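Local structure of putative monooxygenase (Fusobacterium nucleatum subsp. nucleatum, 3MCS) at residues Tyr11-Lys16 with Gly90-Ala95. The protein is probably a monooxygenase of the antibiotic biosynthesis monooxygenase family, with two such family regions, of the dimeric alpha-beta barrel type, in one chain. Residues are numbered along the deposited sequence; the frame is centred on the assembly and turned at random. Where two conformers were deposited one is given.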
ATOM      1  N   TYR A  11       1.684   7.540  -0.676  1.00 43.56           N
ATOM      2  CA  TYR A  11       2.009   8.725  -1.465  1.00 42.74           C
ATOM      3  C   TYR A  11       1.996   8.414  -2.961  1.00 42.52           C
ATOM      4  O   TYR A  11       2.531   7.393  -3.374  1.00 41.75           O
ATOM      5  CB  TYR A  11       3.401   9.209  -1.103  1.00 40.58           C
ATOM      6  CG  TYR A  11       3.554   9.518   0.348  1.00 43.85           C
ATOM      7  CD1 TYR A  11       3.180  10.753   0.852  1.00 46.37           C
ATOM      8  CD2 TYR A  11       4.097   8.582   1.232  1.00 46.83           C
ATOM      9  CE1 TYR A  11       3.316  11.046   2.202  1.00 48.17           C
ATOM     10  CE2 TYR A  11       4.241   8.875   2.578  1.00 44.14           C
ATOM     11  CZ  TYR A  11       3.843  10.103   3.052  1.00 45.57           C
ATOM     12  OH  TYR A  11       3.964  10.402   4.378  1.00 51.53           O
ATOM     13  N   ASP A  12       1.407   9.280  -3.776  1.00 43.32           N
ATOM     14  CA  ASP A  12       1.457   9.076  -5.224  1.00 43.24           C
ATOM     15  C   ASP A  12       1.725  10.363  -6.004  1.00 42.17           C
ATOM     16  O   ASP A  12       1.402  11.455  -5.549  1.00 42.39           O
ATOM     17  CB  ASP A  12       0.181   8.393  -5.708  1.00 43.63           C
ATOM     18  CG  ASP A  12      -0.988   9.331  -5.862  1.00 44.43           C
ATOM     19  OD1 ASP A  12      -1.070  10.061  -6.887  1.00 50.13           O
ATOM     20  OD2 ASP A  12      -1.862   9.277  -4.988  1.00 45.39           O
ATOM     21  N   PHE A  13       2.345  10.250  -7.163  1.00 41.54           N
ATOM     22  CA  PHE A  13       2.573  11.433  -7.994  1.00 42.43           C
ATOM     23  C   PHE A  13       2.921  11.040  -9.406  1.00 43.49           C
ATOM     24  O   PHE A  13       3.414   9.929  -9.650  1.00 45.67           O
ATOM     25  CB  PHE A  13       3.665  12.347  -7.436  1.00 41.88           C
ATOM     26  CG  PHE A  13       5.034  11.739  -7.405  1.00 41.08           C
ATOM     27  CD1 PHE A  13       5.875  11.848  -8.485  1.00 42.05           C
ATOM     28  CD2 PHE A  13       5.502  11.112  -6.268  1.00 42.81           C
ATOM     29  CE1 PHE A  13       7.150  11.303  -8.447  1.00 42.93           C
ATOM     30  CE2 PHE A  13       6.772  10.575  -6.227  1.00 41.84           C
ATOM     31  CZ  PHE A  13       7.588  10.669  -7.319  1.00 42.53           C
ATOM     32  N   GLU A  14       2.676  11.966 -10.328  1.00 42.36           N
ATOM     33  CA  GLU A  14       2.931  11.745 -11.739  1.00 43.06           C
ATOM     34  C   GLU A  14       4.405  12.008 -12.047  1.00 44.02           C
ATOM     35  O   GLU A  14       4.956  13.034 -11.631  1.00 44.58           O
ATOM     36  CB  GLU A  14       2.037  12.655 -12.561  1.00 42.35           C
ATOM     37  CG  GLU A  14       2.175  12.471 -14.033  1.00 43.99           C
ATOM     38  CD  GLU A  14       1.206  13.294 -14.801  1.00 45.80           C
ATOM     39  OE1 GLU A  14       0.219  13.760 -14.185  1.00 53.20           O
ATOM     40  OE2 GLU A  14       1.431  13.461 -16.014  1.00 41.74           O
ATOM     41  N   VAL A  15       5.041  11.095 -12.781  1.00 43.51           N
ATOM     42  CA  VAL A  15       6.464  11.230 -13.112  1.00 43.26           C
ATOM     43  C   VAL A  15       6.643  11.978 -14.433  1.00 42.13           C
ATOM     44  O   VAL A  15       5.944  11.717 -15.400  1.00 40.34           O
ATOM     45  CB  VAL A  15       7.170   9.835 -13.177  1.00 43.55           C
ATOM     46  CG1 VAL A  15       8.655   9.979 -13.393  1.00 42.54           C
ATOM     47  CG2 VAL A  15       6.936   9.043 -11.903  1.00 42.53           C
ATOM     48  N   LYS A  16       7.580  12.917 -14.465  1.00 43.25           N
ATOM     49  CA  LYS A  16       7.865  13.644 -15.691  1.00 44.26           C
ATOM     50  C   LYS A  16       8.217  12.695 -16.849  1.00 45.32           C
ATOM     51  O   LYS A  16       8.819  11.622 -16.651  1.00 44.03           O
ATOM     52  CB  LYS A  16       9.016  14.640 -15.501  1.00 44.99           C
ATOM     53  CG  LYS A  16       8.671  15.870 -14.690  1.00 46.57           C
ATOM     54  CD  LYS A  16       9.738  16.961 -14.821  1.00 45.14           C
ATOM     55  CE  LYS A  16       9.371  18.183 -13.988  1.00 46.36           C
ATOM     56  NZ  LYS A  16      10.364  19.293 -14.125  1.00 50.47           N
ATOM     57  N   GLY A  90       3.228  16.576 -11.539  1.00 49.12           N
ATOM     58  CA  GLY A  90       2.199  17.241 -10.762  1.00 50.42           C
ATOM     59  C   GLY A  90       1.513  16.299  -9.808  1.00 51.41           C
ATOM     60  O   GLY A  90       2.076  15.246  -9.463  1.00 50.89           O
ATOM     61  N   ASN A  91       0.292  16.687  -9.407  1.00 51.51           N
ATOM     62  CA  ASN A  91      -0.546  15.952  -8.435  1.00 51.52           C
ATOM     63  C   ASN A  91       0.050  15.982  -7.001  1.00 52.89           C
ATOM     64  O   ASN A  91      -0.309  16.883  -6.221  1.00 56.85           O
ATOM     65  CB  ASN A  91      -0.884  14.512  -8.906  1.00 50.88           C
ATOM     66  CG  ASN A  91      -1.890  14.484 -10.084  1.00 53.23           C
ATOM     67  OD1 ASN A  91      -1.688  15.148 -11.110  1.00 50.66           O
ATOM     68  ND2 ASN A  91      -2.968  13.696  -9.935  1.00 49.84           N
ATOM     69  N   LEU A  92       0.951  15.023  -6.701  1.00 50.49           N
ATOM     70  CA  LEU A  92       1.625  14.918  -5.396  0.50 49.58           C
ATOM     71  C   LEU A  92       0.648  14.648  -4.236  1.00 50.08           C
ATOM     72  O   LEU A  92       0.657  15.361  -3.249  1.00 53.09           O
ATOM     73  CB  LEU A  92       2.442  16.194  -5.141  0.50 48.50           C
ATOM     74  CG  LEU A  92       3.375  16.615  -6.288  0.50 44.93           C
ATOM     75  CD1 LEU A  92       3.802  18.078  -6.176  0.50 39.12           C
ATOM     76  CD2 LEU A  92       4.579  15.686  -6.333  0.50 40.54           C
ATOM     77  N   ASN A  93      -0.182  13.617  -4.363  1.00 49.09           N
ATOM     78  CA  ASN A  93      -1.177  13.266  -3.348  1.00 48.67           C
ATOM     79  C   ASN A  93      -0.654  12.349  -2.276  1.00 48.67           C
ATOM     80  O   ASN A  93       0.407  11.732  -2.430  1.00 51.66           O
ATOM     81  CB  ASN A  93      -2.343  12.530  -3.981  1.00 49.18           C
ATOM     82  CG  ASN A  93      -2.874  13.234  -5.161  1.00 52.67           C
ATOM     83  OD1 ASN A  93      -2.555  14.420  -5.385  1.00 56.89           O
ATOM     84  ND2 ASN A  93      -3.661  12.518  -5.968  1.00 48.51           N
ATOM     85  N   SER A  94      -1.438  12.228  -1.206  1.00 46.86           N
ATOM     86  CA  SER A  94      -1.067  11.387  -0.091  1.00 46.84           C
ATOM     87  C   SER A  94      -2.280  11.038   0.735  1.00 46.68           C
ATOM     88  O   SER A  94      -2.959  11.908   1.229  1.00 49.94           O
ATOM     89  CB  SER A  94      -0.050  12.098   0.802  1.00 46.31           C
ATOM     90  OG  SER A  94      -0.696  13.126   1.502  1.00 41.70           O
ATOM     91  N   ALA A  95      -2.530   9.758   0.880  1.00 45.49           N
ATOM     92  CA  ALA A  95      -3.597   9.267   1.703  1.00 44.93           C
ATOM     93  C   ALA A  95      -3.030   8.850   3.079  1.00 44.04           C
ATOM     94  O   ALA A  95      -2.038   8.128   3.132  1.00 42.94           O
ATOM     95  CB  ALA A  95      -4.238   8.078   1.024  1.00 43.40           C
TER
HETATM   96  O   HOH W   1      -4.446   9.478  -5.204  1.00 30.77           O
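Asp12 and Asn93 form a hydrogen-bonded pair between two antiparallel strands whose directions differ by 166°. Asp12 N gives a bond of 3.0 Å to Asn93 O, approaching from above the carbonyl plane, whereas the return bond from Asn93 N to Asp12 O is bent and weak. Asn93 O also receives a CA-H...O contact from Tyr11. Toward Gly90, where Asn91 and Leu92, both with positive phi, break the extended backbone, the pairing loosens, and Glu14 N reaches Gly90 O only through a long, weak bond.

With chi1 at 80°, Asp12 turns its carboxylate over toward the partner strand, and OD2 comes to 3.4 Å from Asn93 CB. The carboxylate plane stands 85° from that of the Asn93 amide, and one water links the two polar side chains, donating to Asp12 OD2 and accepting from Asn93 ND2.

Apolar contacts are few: in the neighbouring non-hydrogen-bonded pair Tyr11 CD1 lies 3.5 Å from Ser94 CB, and Leu92 CD2 rests 3.6 Å from Phe13 CB.

Strand 7-15 thus lies between strands 91-104 and 55-62 in an antiparallel sheet, consistent with the ferredoxin-like fold of dimeric alpha-beta barrel proteins; Tyr11 bonds Ile58 and Phe13 bonds Ser56, while helix 75-87 and the short strand 88-89 lead to the corner at Gly90.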